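Local coordinates for twitching motility pilus retraction protein (Geobacter sulfurreducens PCA, PDB 5ZFQ), which probably works as a six-subunit ATPase motor that powers retraction of the type IV pilus, at residues L241-E245 against T246-C250; T256-A259 against V260-I263; T262-R265 against I266-F270; M341-M344 against N345-L348; S366-P369 against D370-K373. All coordinates share one frame; numbering follows the deposited sequence.

Contact 1 (L241-E245 against T246-C250); sequences LTLAE and TGHLC
The carbonyl oxygen of L243 is gripped by three N-H donors from the turn that follows it: T246 N, H248 N and the ring nitrogen H248 ND1. The imidazole bond, 3.0 Å from H248 ND1 to L243 O, lies in the carbonyl plane on a lone pair, and the oxygen sits close to the plane of the ring. T246 N instead comes from above the carbonyl plane. At the same ring edge H248 ND1 also donates to T246 OG1 at 3.1 Å, and T246 OG1 in turn donates to T242 O at 2.7 Å. With chi1 at 54°, T246 OG1 stands between its own backbone N and carbonyl carbon, turned back toward the last helical turn. One imidazole face carries L243 CD2 in a CH-pi contact, 3.9 Å from the ring centroid, so edge bonds and face packing together fix the ring's rotation. The turn closes helix 234-245 and leads into strand 249-254, within a beta-alpha-beta unit that starts at strand 225-230. G247, at phi 85°, takes a backbone shape that favours glycine. Farther on, C250 CB approaches L243 CB at 4.3 Å, and C250 and A244 both pack on L151 of the neighbouring strand. T242 OG1 bonds to E238 O and to H255 of a second subunit, while E245 OE1 is held by Q281.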
loop_
_atom_site.group_PDB
_atom_site.type_symbol
_atom_site.label_atom_id
_atom_site.label_comp_id
_atom_site.label_asym_id
_atom_site.label_seq_id
_atom_site.Cartn_x
_atom_site.Cartn_y
_atom_site.Cartn_z
ATOM N N LEU A 241 -19.637 -18.521 -7.201
ATOM C CA LEU A 241 -19.737 -19.782 -6.471
ATOM C C LEU A 241 -20.958 -19.791 -5.556
ATOM O O LEU A 241 -21.636 -20.810 -5.401
ATOM C CB LEU A 241 -18.469 -20.033 -5.664
ATOM C CG LEU A 241 -17.276 -20.373 -6.556
ATOM C CD1 LEU A 241 -15.951 -20.336 -5.791
ATOM C CD2 LEU A 241 -17.503 -21.738 -7.239
ATOM N N THR A 242 -21.229 -18.628 -4.977
ATOM C CA THR A 242 -22.324 -18.467 -4.052
ATOM C C THR A 242 -23.653 -18.637 -4.778
ATOM O O THR A 242 -24.532 -19.377 -4.324
ATOM C CB THR A 242 -22.233 -17.101 -3.369
ATOM O OG1 THR A 242 -21.060 -17.091 -2.550
ATOM C CG2 THR A 242 -23.475 -16.786 -2.526
ATOM N N LEU A 243 -23.787 -17.969 -5.917
ATOM C CA LEU A 243 -24.980 -18.100 -6.732
ATOM C C LEU A 243 -25.188 -19.577 -7.111
ATOM O O LEU A 243 -26.292 -20.126 -6.954
ATOM C CB LEU A 243 -24.871 -17.197 -7.971
ATOM C CG LEU A 243 -25.093 -15.695 -7.719
ATOM C CD1 LEU A 243 -24.416 -14.841 -8.751
ATOM C CD2 LEU A 243 -26.561 -15.373 -7.717
ATOM N N ALA A 244 -24.106 -20.218 -7.545
ATOM C CA ALA A 244 -24.147 -21.589 -8.038
ATOM C C ALA A 244 -24.471 -22.594 -6.934
ATOM O O ALA A 244 -25.168 -23.575 -7.182
ATOM C CB ALA A 244 -22.818 -21.948 -8.712
ATOM N N GLU A 245 -23.956 -22.354 -5.726
ATOM C CA GLU A 245 -24.235 -23.203 -4.557
ATOM C C GLU A 245 -25.677 -23.141 -4.066
ATOM O O GLU A 245 -26.144 -24.071 -3.413
ATOM C CB GLU A 245 -23.334 -22.833 -3.378
ATOM C CG GLU A 245 -22.103 -23.685 -3.181
ATOM C CD GLU A 245 -21.356 -23.295 -1.905
ATOM O OE1 GLU A 245 -20.727 -22.207 -1.906
ATOM O OE2 GLU A 245 -21.405 -24.060 -0.905
ATOM N N THR A 246 -26.360 -22.038 -4.362
ATOM C CA THR A 246 -27.655 -21.770 -3.770
ATOM C C THR A 246 -28.798 -21.801 -4.781
ATOM O O THR A 246 -29.781 -21.062 -4.659
ATOM C CB THR A 246 -27.647 -20.415 -3.042
ATOM O OG1 THR A 246 -27.200 -19.381 -3.931
ATOM C CG2 THR A 246 -26.736 -20.485 -1.822
ATOM N N GLY A 247 -28.676 -22.674 -5.772
ATOM C CA GLY A 247 -29.787 -22.956 -6.656
ATOM C C GLY A 247 -29.951 -22.010 -7.827
ATOM O O GLY A 247 -30.946 -22.080 -8.549
ATOM N N HIS A 248 -28.983 -21.129 -8.033
ATOM C CA HIS A 248 -29.006 -20.295 -9.218
ATOM C C HIS A 248 -28.246 -20.970 -10.330
ATOM O O HIS A 248 -27.499 -21.934 -10.100
ATOM C CB HIS A 248 -28.415 -18.930 -8.927
ATOM C CG HIS A 248 -29.064 -18.246 -7.767
ATOM N ND1 HIS A 248 -28.709 -18.504 -6.460
ATOM C CD2 HIS A 248 -30.073 -17.348 -7.712
ATOM C CE1 HIS A 248 -29.460 -17.779 -5.650
ATOM N NE2 HIS A 248 -30.297 -17.070 -6.383
ATOM N N LEU A 249 -28.472 -20.499 -11.547
ATOM C CA LEU A 249 -27.595 -20.857 -12.633
ATOM C C LEU A 249 -26.666 -19.666 -12.888
ATOM O O LEU A 249 -27.125 -18.549 -13.210
ATOM C CB LEU A 249 -28.383 -21.238 -13.884
ATOM C CG LEU A 249 -27.519 -21.632 -15.097
ATOM C CD1 LEU A 249 -26.786 -22.959 -14.888
ATOM C CD2 LEU A 249 -28.338 -21.685 -16.386
ATOM N N CYS A 250 -25.367 -19.891 -12.721
ATOM C CA CYS A 250 -24.399 -18.832 -12.938
ATOM C C CYS A 250 -23.610 -19.046 -14.232
ATOM O O CYS A 250 -22.913 -20.057 -14.392
ATOM C CB CYS A 250 -23.445 -18.732 -11.746
ATOM S SG CYS A 250 -22.275 -17.351 -11.892
#

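Contact 2 (T256-A259 against V260-I263); sequences TNSA and VQTI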
loop_
_atom_site.group_PDB
_atom_site.type_symbol
_atom_site.label_atom_id
_atom_site.label_comp_id
_atom_site.label_asym_id
_atom_site.label_seq_id
_atom_site.Cartn_x
_atom_site.Cartn_y
_atom_site.Cartn_z
ATOM N N THR A 256 -9.107 -18.300 -20.080
ATOM C CA THR A 256 -8.300 -19.480 -19.986
ATOM C C THR A 256 -8.516 -20.298 -21.226
ATOM O O THR A 256 -9.533 -20.246 -21.863
ATOM C CB THR A 256 -8.494 -20.272 -18.699
ATOM O OG1 THR A 256 -9.861 -20.316 -18.348
ATOM C CG2 THR A 256 -7.744 -19.644 -17.590
ATOM N N ASN A 257 -7.542 -21.099 -21.577
ATOM C CA ASN A 257 -7.692 -21.738 -22.877
ATOM C C ASN A 257 -8.010 -23.226 -22.844
ATOM O O ASN A 257 -8.059 -23.875 -23.893
ATOM C CB ASN A 257 -6.411 -21.506 -23.671
ATOM C CG ASN A 257 -6.084 -20.045 -23.800
ATOM O OD1 ASN A 257 -5.077 -19.576 -23.279
ATOM N ND2 ASN A 257 -6.941 -19.310 -24.498
ATOM N N SER A 258 -8.212 -23.766 -21.646
ATOM C CA SER A 258 -8.601 -25.163 -21.498
ATOM C C SER A 258 -9.374 -25.344 -20.195
ATOM O O SER A 258 -9.336 -24.474 -19.320
ATOM C CB SER A 258 -7.372 -26.081 -21.528
ATOM O OG SER A 258 -6.596 -25.968 -20.337
ATOM N N ALA A 259 -10.072 -26.467 -20.074
ATOM C CA ALA A 259 -10.830 -26.796 -18.877
ATOM C C ALA A 259 -9.911 -26.910 -17.671
ATOM O O ALA A 259 -10.174 -26.321 -16.616
ATOM C CB ALA A 259 -11.588 -28.087 -19.079
ATOM N N VAL A 260 -8.836 -27.678 -17.839
ATOM C CA VAL A 260 -7.829 -27.873 -16.803
ATOM C C VAL A 260 -7.190 -26.544 -16.382
ATOM O O VAL A 260 -7.025 -26.251 -15.198
ATOM C CB VAL A 260 -6.713 -28.859 -17.284
ATOM C CG1 VAL A 260 -5.586 -28.959 -16.257
ATOM C CG2 VAL A 260 -7.309 -30.231 -17.593
ATOM N N GLN A 261 -6.828 -25.738 -17.367
ATOM C CA GLN A 261 -6.247 -24.434 -17.090
ATOM C C GLN A 261 -7.251 -23.525 -16.382
ATOM O O GLN A 261 -6.879 -22.754 -15.498
ATOM C CB GLN A 261 -5.772 -23.824 -18.391
ATOM C CG GLN A 261 -4.994 -22.568 -18.279
ATOM C CD GLN A 261 -4.658 -22.029 -19.654
ATOM O OE1 GLN A 261 -5.328 -21.114 -20.136
ATOM N NE2 GLN A 261 -3.627 -22.595 -20.301
ATOM N N THR A 262 -8.528 -23.653 -16.753
ATOM C CA THR A 262 -9.610 -22.879 -16.143
ATOM C C THR A 262 -9.821 -23.229 -14.668
ATOM O O THR A 262 -9.924 -22.340 -13.816
ATOM C CB THR A 262 -10.949 -23.099 -16.871
ATOM O OG1 THR A 262 -10.890 -22.529 -18.187
ATOM C CG2 THR A 262 -12.101 -22.470 -16.073
ATOM N N ILE A 263 -9.896 -24.527 -14.379
ATOM C CA ILE A 263 -10.139 -24.993 -13.016
ATOM C C ILE A 263 -8.975 -24.622 -12.092
ATOM O O ILE A 263 -9.191 -24.163 -10.967
ATOM C CB ILE A 263 -10.389 -26.524 -12.999
ATOM C CG1 ILE A 263 -11.777 -26.830 -13.580
ATOM C CG2 ILE A 263 -10.238 -27.098 -11.587
ATOM C CD1 ILE A 263 -11.906 -28.217 -14.160
#
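Q261 folds its side chain back along the incoming loop so that OE1 accepts from N257 N, 2.6 Å away and nearly straight at 165°. The donor stands above the plane of the side-chain amide, and beyond CG the Q261 chain runs extended beside N257, the two amide planes almost perpendicular. Q261's own backbone N is satisfied by S258 OG at 3.0 Å. S258 is thus the N-cap of helix 259-268, and its chi1 of 72° holds the hydroxyl over the first turn, where it caps this N-H. The S258 carbonyl oxygen serves two donors of one residue: T262 N at 2.8 Å from S258 O, and T262 OG1 at 2.7 Å from S258 O, arriving from opposite faces of the carbonyl plane. I263 N continues the helical pattern with A259 O at 2.9 Å. The T256 and T262 hydroxyls also face each other, but their modelled spacing is doubtful. This loop joins strand 249-254 of the central sheet to helix 259-268, close to a stretch that fits a P-loop of the kind expected in such an ATPase. A259 N is taken up by E308 OE2, and T256 O accepts from T155 OG1. The polar end of N257 crosses to a third subunit: ND2 donates to E245 OE2 there, and OD1 weakly accepts from Q277 NE2 of the same subunit.

Contact 3 (T262-R265 against I266-F270); sequences TINR and IVDVF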
loop_
_atom_site.group_PDB
_atom_site.type_symbol
_atom_site.label_atom_id
_atom_site.label_comp_id
_atom_site.label_asym_id
_atom_site.label_seq_id
_atom_site.Cartn_x
_atom_site.Cartn_y
_atom_site.Cartn_z
ATOM N N THR A 262 -8.528 -23.653 -16.753
ATOM C CA THR A 262 -9.610 -22.879 -16.143
ATOM C C THR A 262 -9.821 -23.229 -14.668
ATOM O O THR A 262 -9.924 -22.340 -13.816
ATOM C CB THR A 262 -10.949 -23.099 -16.871
ATOM O OG1 THR A 262 -10.890 -22.529 -18.187
ATOM C CG2 THR A 262 -12.101 -22.470 -16.073
ATOM N N ILE A 263 -9.896 -24.527 -14.379
ATOM C CA ILE A 263 -10.139 -24.993 -13.016
ATOM C C ILE A 263 -8.975 -24.622 -12.092
ATOM O O ILE A 263 -9.191 -24.163 -10.967
ATOM C CB ILE A 263 -10.389 -26.524 -12.999
ATOM C CG1 ILE A 263 -11.777 -26.830 -13.580
ATOM C CG2 ILE A 263 -10.238 -27.098 -11.587
ATOM C CD1 ILE A 263 -11.906 -28.217 -14.160
ATOM N N ASN A 264 -7.741 -24.780 -12.576
ATOM C CA ASN A 264 -6.563 -24.417 -11.779
ATOM C C ASN A 264 -6.556 -22.937 -11.433
ATOM O O ASN A 264 -6.261 -22.559 -10.296
ATOM C CB ASN A 264 -5.266 -24.795 -12.500
ATOM C CG ASN A 264 -4.892 -26.263 -12.310
ATOM O OD1 ASN A 264 -5.062 -26.825 -11.220
ATOM N ND2 ASN A 264 -4.372 -26.888 -13.369
ATOM N N ARG A 265 -6.922 -22.118 -12.415
ATOM C CA ARG A 265 -7.005 -20.667 -12.232
ATOM C C ARG A 265 -8.034 -20.255 -11.185
ATOM O O ARG A 265 -7.801 -19.301 -10.445
ATOM C CB ARG A 265 -7.321 -19.974 -13.558
ATOM C CG ARG A 265 -7.331 -18.448 -13.490
ATOM C CD ARG A 265 -5.998 -17.903 -13.104
ATOM N NE ARG A 265 -4.952 -18.644 -13.789
ATOM C CZ ARG A 265 -4.601 -18.457 -15.063
ATOM N NH1 ARG A 265 -5.206 -17.525 -15.796
ATOM N NH2 ARG A 265 -3.632 -19.203 -15.606
ATOM N N ILE A 266 -9.167 -20.956 -11.127
ATOM C CA ILE A 266 -10.180 -20.682 -10.105
ATOM C C ILE A 266 -9.599 -20.879 -8.694
ATOM O O ILE A 266 -9.859 -20.098 -7.779
ATOM C CB ILE A 266 -11.418 -21.587 -10.265
ATOM C CG1 ILE A 266 -12.088 -21.362 -11.617
ATOM C CG2 ILE A 266 -12.397 -21.378 -9.120
ATOM C CD1 ILE A 266 -12.645 -19.994 -11.777
ATOM N N VAL A 267 -8.790 -21.919 -8.538
ATOM C CA VAL A 267 -8.273 -22.314 -7.235
ATOM C C VAL A 267 -7.076 -21.470 -6.830
ATOM O O VAL A 267 -7.013 -20.950 -5.718
ATOM C CB VAL A 267 -7.842 -23.811 -7.227
ATOM C CG1 VAL A 267 -7.301 -24.201 -5.868
ATOM C CG2 VAL A 267 -8.996 -24.718 -7.643
ATOM N N ASP A 268 -6.129 -21.350 -7.755
ATOM C CA ASP A 268 -4.807 -20.848 -7.446
ATOM C C ASP A 268 -4.762 -19.388 -7.000
ATOM O O ASP A 268 -3.784 -18.970 -6.391
ATOM C CB ASP A 268 -3.887 -21.059 -8.659
ATOM C CG ASP A 268 -3.563 -22.542 -8.908
ATOM O OD1 ASP A 268 -3.813 -23.377 -7.997
ATOM O OD2 ASP A 268 -3.041 -22.871 -10.008
ATOM N N VAL A 269 -5.808 -18.616 -7.276
ATOM C CA VAL A 269 -5.809 -17.190 -6.925
ATOM C C VAL A 269 -6.140 -16.978 -5.456
ATOM O O VAL A 269 -5.903 -15.901 -4.906
ATOM C CB VAL A 269 -6.822 -16.384 -7.780
ATOM C CG1 VAL A 269 -6.332 -16.254 -9.230
ATOM C CG2 VAL A 269 -8.196 -17.031 -7.721
ATOM N N PHE A 270 -6.700 -18.021 -4.846
ATOM C CA PHE A 270 -7.073 -18.053 -3.433
ATOM C C PHE A 270 -5.913 -18.432 -2.522
ATOM O O PHE A 270 -5.015 -19.189 -2.926
ATOM C CB PHE A 270 -8.199 -19.062 -3.194
ATOM C CG PHE A 270 -9.541 -18.589 -3.627
ATOM C CD1 PHE A 270 -10.307 -17.774 -2.794
ATOM C CD2 PHE A 270 -10.058 -18.971 -4.862
ATOM C CE1 PHE A 270 -11.565 -17.329 -3.191
ATOM C CE2 PHE A 270 -11.309 -18.537 -5.268
ATOM C CZ PHE A 270 -12.066 -17.712 -4.428
HETATM O O HOH W 1 -4.823 -25.482 -9.028
HETATM O O HOH W 2 -3.798 -21.100 -12.543
#
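N264 and D268 stand one turn apart on helix 259-268, the D268 side chain tucked over the N264 carbonyl while the N264 amide reaches the same carboxylate through a water. The backbone link beneath is D268 N to N264 O, 2.8 Å long and near the C=O axis. D268 CG lies beside its own backbone N, anti to the carbonyl carbon (chi1 -70°), which keeps the carboxylate close to the preceding turn instead of swinging out along the next. From there its two oxygens face different waters. OD1 and N264 OD1 each lie 2.6 Å from one water, which is placed to donate to either. OD2 meets the other water at 3.2 Å, and that water accepts from R265 NE at 3.0 Å, in the plane of the guanidinium. The R265 chain bends at chi2 (62°) and chi3 (41°), turning NE back toward this water; R265 NE and D268 OD2 stay 6.0 Å apart, linked by the water and not by direct contact, and any pull between their charges is probably weak. An alanine at D268 is likely to leave both waters without their carboxylate anchor and the R265 head freer to turn. Beyond the pair, R265 NH1 is held by Q277 of a third subunit, whose Y273 packs on D268 and V269. On the inward side of the helix, I266 packs against L254 and L282. The two methyls of V269 straddle the R265 carbonyl oxygen, and V269 CG1 approaches R265 CD at 4.2 Å.

Contact 4 (M341-M344 against N345-L348); sequences MQTM and NQSL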
loop_
_atom_site.group_PDB
_atom_site.type_symbol
_atom_site.label_atom_id
_atom_site.label_comp_id
_atom_site.label_asym_id
_atom_site.label_seq_id
_atom_site.Cartn_x
_atom_site.Cartn_y
_atom_site.Cartn_z
ATOM N N MET A 341 -18.419 -34.529 -24.136
ATOM C CA MET A 341 -17.200 -33.809 -23.913
ATOM C C MET A 341 -16.284 -33.934 -25.100
ATOM O O MET A 341 -16.351 -34.880 -25.812
ATOM C CB MET A 341 -16.444 -34.385 -22.736
ATOM C CG MET A 341 -17.247 -34.679 -21.517
ATOM S SD MET A 341 -16.179 -35.139 -20.177
ATOM C CE MET A 341 -15.071 -33.800 -20.174
ATOM N N GLN A 342 -15.435 -32.950 -25.312
ATOM C CA GLN A 342 -14.459 -33.024 -26.350
ATOM C C GLN A 342 -13.265 -32.242 -25.950
ATOM O O GLN A 342 -13.399 -31.207 -25.383
ATOM C CB GLN A 342 -14.995 -32.486 -27.654
ATOM C CG GLN A 342 -15.625 -31.130 -27.561
ATOM C CD GLN A 342 -16.336 -30.713 -28.815
ATOM O OE1 GLN A 342 -17.286 -31.325 -29.228
ATOM N NE2 GLN A 342 -15.880 -29.651 -29.409
ATOM N N THR A 343 -12.082 -32.722 -26.268
ATOM C CA THR A 343 -10.871 -31.956 -26.014
ATOM C C THR A 343 -10.647 -30.975 -27.162
ATOM O O THR A 343 -11.213 -31.135 -28.251
ATOM C CB THR A 343 -9.622 -32.854 -25.869
ATOM O OG1 THR A 343 -9.411 -33.579 -27.083
ATOM C CG2 THR A 343 -9.787 -33.852 -24.718
ATOM N N MET A 344 -9.820 -29.963 -26.900
ATOM C CA MET A 344 -9.360 -29.045 -27.924
ATOM C C MET A 344 -8.706 -29.825 -29.061
ATOM O O MET A 344 -8.976 -29.554 -30.227
ATOM C CB MET A 344 -8.385 -28.016 -27.340
ATOM C CG MET A 344 -7.904 -27.006 -28.359
ATOM S SD MET A 344 -9.295 -26.104 -29.120
ATOM C CE MET A 344 -9.958 -25.208 -27.719
ATOM N N ASN A 345 -7.873 -30.809 -28.725
ATOM C CA ASN A 345 -7.263 -31.642 -29.757
ATOM C C ASN A 345 -8.320 -32.398 -30.566
ATOM O O ASN A 345 -8.216 -32.465 -31.792
ATOM C CB ASN A 345 -6.237 -32.626 -29.164
ATOM C CG ASN A 345 -4.803 -32.077 -29.199
ATOM O OD1 ASN A 345 -4.523 -31.072 -29.867
ATOM N ND2 ASN A 345 -3.897 -32.726 -28.473
ATOM N N GLN A 346 -9.342 -32.949 -29.910
ATOM C CA GLN A 346 -10.408 -33.634 -30.643
ATOM C C GLN A 346 -11.110 -32.661 -31.572
ATOM O O GLN A 346 -11.350 -32.980 -32.727
ATOM C CB GLN A 346 -11.408 -34.294 -29.691
ATOM C CG GLN A 346 -10.863 -35.574 -29.077
ATOM C CD GLN A 346 -11.750 -36.156 -27.988
ATOM O OE1 GLN A 346 -12.431 -35.422 -27.267
ATOM N NE2 GLN A 346 -11.723 -37.480 -27.846
ATOM N N SER A 347 -11.407 -31.462 -31.074
ATOM C CA SER A 347 -12.041 -30.415 -31.877
ATOM C C SER A 347 -11.175 -30.037 -33.073
ATOM O O SER A 347 -11.670 -29.976 -34.203
ATOM C CB SER A 347 -12.322 -29.164 -31.028
ATOM O OG SER A 347 -13.060 -28.196 -31.763
ATOM N N LEU A 348 -9.891 -29.763 -32.819
ATOM C CA LEU A 348 -8.950 -29.449 -33.903
ATOM C C LEU A 348 -8.937 -30.569 -34.955
ATOM O O LEU A 348 -8.971 -30.310 -36.164
ATOM C CB LEU A 348 -7.535 -29.227 -33.356
ATOM C CG LEU A 348 -7.266 -27.905 -32.646
ATOM C CD1 LEU A 348 -5.918 -27.916 -31.910
ATOM C CD2 LEU A 348 -7.320 -26.792 -33.641
#
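A capping box of T343 and Q346 opens helix 344-353, each residue's side chain accepting from the other's backbone N. T343 OG1 takes Q346 N at 2.9 Å, with an N-H...O angle of 156°. The return bond, T343 N to Q346 OE1, is also 2.9 Å, its donor tilted modestly out of the side-chain amide plane. T343 has chi1 at 61°, which sets OG1 over the open N-H groups of the first turn, while its CG2 lies near Q346 OE1. The Q346 chain leaves beside its own backbone N and then runs extended, laying CG alongside T343 OG1 before OE1 reaches T343 N in the loop backbone. Q346 NE2 is spent elsewhere, on Q333 O. A leucine in place of Q346 would probably leave T343 N and Q333 O without their amide mate and open the box on one side. The helix proper begins with S347 N bonding to T343 O at 2.8 Å, and E308 OE1 accepts from M344 N. Q342 NE2 donates to L307 O and S347 OG bonds to L307 N, two bonds that tie the helix start to strand 303-310, the outermost strand of its sheet within this chain. On the apolar side, the bent M344 chain lays CG against L348 CD1 at 4.2 Å.

Contact 5 (S366-P369 against D370-K373); sequences SSDP and DELK
D368 is the N-cap of helix 369-377, its carboxylate reaching across the first turn to E371. From D368 CB, which meets E371 CB at 3.9 Å, the side chain runs with CG anti to the backbone N (chi1 -170°), carrying the carboxylate over the open end of the helix. The carboxylate carbon packs on that same E371 CB. The capping bond, from E371 N to D368 OD1, is weak at 3.3 Å, though fairly straight at 166°. OD2, the other tip, rests against E371 CB, and D368 OD2 stands 3.8 Å from E371 OE1. These two side chains cross at about a right angle with their carboxylate planes 48° apart, and the like charges would probably raise the affinity of one of them for a proton. E371 OE2 has its strongest partner in Y329 OH. Behind the cap, the backbone carbonyl of D368 receives L372 N at 3.1 Å, and N345 ND2 bonds to the same oxygen. P369, first residue of the helix, has no N-H to cap; its carbonyl accepts from K373 N, and its ring packs on M363 and on R321 of a third subunit. In the entering loop S366 OG bonds to N345 OD1, weakly accepts from D368 N, and lies 4.1 Å from L372 CB.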
loop_
_atom_site.group_PDB
_atom_site.type_symbol
_atom_site.label_atom_id
_atom_site.label_comp_id
_atom_site.label_asym_id
_atom_site.label_seq_id
_atom_site.Cartn_x
_atom_site.Cartn_y
_atom_site.Cartn_z
ATOM N N SER A 366 -2.387 -26.286 -30.942
ATOM C CA SER A 366 -2.405 -27.492 -30.125
ATOM C C SER A 366 -1.531 -27.357 -28.876
ATOM O O SER A 366 -0.364 -26.967 -28.952
ATOM C CB SER A 366 -1.951 -28.697 -30.955
ATOM O OG SER A 366 -2.110 -29.898 -30.232
ATOM N N SER A 367 -2.114 -27.666 -27.727
ATOM C CA SER A 367 -1.354 -27.717 -26.494
ATOM C C SER A 367 -0.681 -29.078 -26.341
ATOM O O SER A 367 0.150 -29.260 -25.441
ATOM C CB SER A 367 -2.246 -27.429 -25.295
ATOM O OG SER A 367 -3.456 -28.157 -25.408
ATOM N N ASP A 368 -1.046 -30.032 -27.210
ATOM C CA ASP A 368 -0.292 -31.285 -27.367
ATOM C C ASP A 368 -0.214 -31.754 -28.839
ATOM O O ASP A 368 -0.939 -32.681 -29.262
ATOM C CB ASP A 368 -0.874 -32.404 -26.489
ATOM C CG ASP A 368 0.035 -33.644 -26.445
ATOM O OD1 ASP A 368 1.150 -33.645 -27.047
ATOM O OD2 ASP A 368 -0.357 -34.619 -25.772
ATOM N N PRO A 369 0.688 -31.122 -29.612
ATOM C CA PRO A 369 1.035 -31.446 -31.004
ATOM C C PRO A 369 1.246 -32.959 -31.240
ATOM O O PRO A 369 0.617 -33.520 -32.142
ATOM C CB PRO A 369 2.337 -30.664 -31.227
ATOM C CG PRO A 369 2.253 -29.532 -30.346
ATOM C CD PRO A 369 1.353 -29.885 -29.167
ATOM N N ASP A 370 2.099 -33.606 -30.439
ATOM C CA ASP A 370 2.344 -35.055 -30.563
ATOM C C ASP A 370 1.048 -35.879 -30.505
ATOM O O ASP A 370 0.853 -36.789 -31.310
ATOM C CB ASP A 370 3.303 -35.540 -29.469
ATOM C CG ASP A 370 4.739 -35.095 -29.701
ATOM O OD1 ASP A 370 5.136 -34.900 -30.871
ATOM O OD2 ASP A 370 5.471 -34.920 -28.704
ATOM N N GLU A 371 0.166 -35.567 -29.556
ATOM C CA GLU A 371 -1.134 -36.237 -29.482
ATOM C C GLU A 371 -1.936 -36.067 -30.770
ATOM O O GLU A 371 -2.440 -37.047 -31.323
ATOM C CB GLU A 371 -1.951 -35.727 -28.296
ATOM C CG GLU A 371 -3.401 -36.189 -28.328
ATOM C CD GLU A 371 -4.119 -36.009 -26.998
ATOM O OE1 GLU A 371 -3.597 -36.503 -25.971
ATOM O OE2 GLU A 371 -5.202 -35.372 -26.975
ATOM N N LEU A 372 -2.030 -34.830 -31.254
ATOM C CA LEU A 372 -2.769 -34.542 -32.487
ATOM C C LEU A 372 -2.191 -35.287 -33.699
ATOM O O LEU A 372 -2.947 -35.880 -34.460
ATOM C CB LEU A 372 -2.808 -33.033 -32.765
ATOM C CG LEU A 372 -3.798 -32.585 -33.854
ATOM C CD1 LEU A 372 -5.211 -33.048 -33.496
ATOM C CD2 LEU A 372 -3.767 -31.077 -34.155
ATOM N N LYS A 373 -0.870 -35.281 -33.898
ATOM C CA LYS A 373 -0.300 -36.176 -34.929
ATOM C C LYS A 373 -0.730 -37.634 -34.739
ATOM O O LYS A 373 -1.144 -38.297 -35.704
ATOM C CB LYS A 373 1.234 -36.120 -34.989
ATOM C CG LYS A 373 1.821 -34.769 -34.802
ATOM C CD LYS A 373 2.529 -34.461 -36.134
ATOM C CE LYS A 373 2.694 -33.027 -36.447
ATOM N NZ LYS A 373 1.664 -32.471 -37.467
#

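How the contacts relate
Contacts 1 and 4 are mostly buried, contacts 2 and 3 half so, and contact 5, farthest from the chain's centre, is the most exposed. Contact 1 finishes a helix; contacts 2, 4 and 5 start one, capped in turn by serine, threonine and aspartate, the last the weakest. Contacts 2 and 3 share T262 and I263 on helix 259-268 and face the same neighbouring subunit, but only contact 3 relies on water bridges. E308 ties the starts of contacts 2 and 4 together, bonding A259 N and M344 N. Contacts 4 and 5 touch directly through N345, which meets S366, D368 and L372.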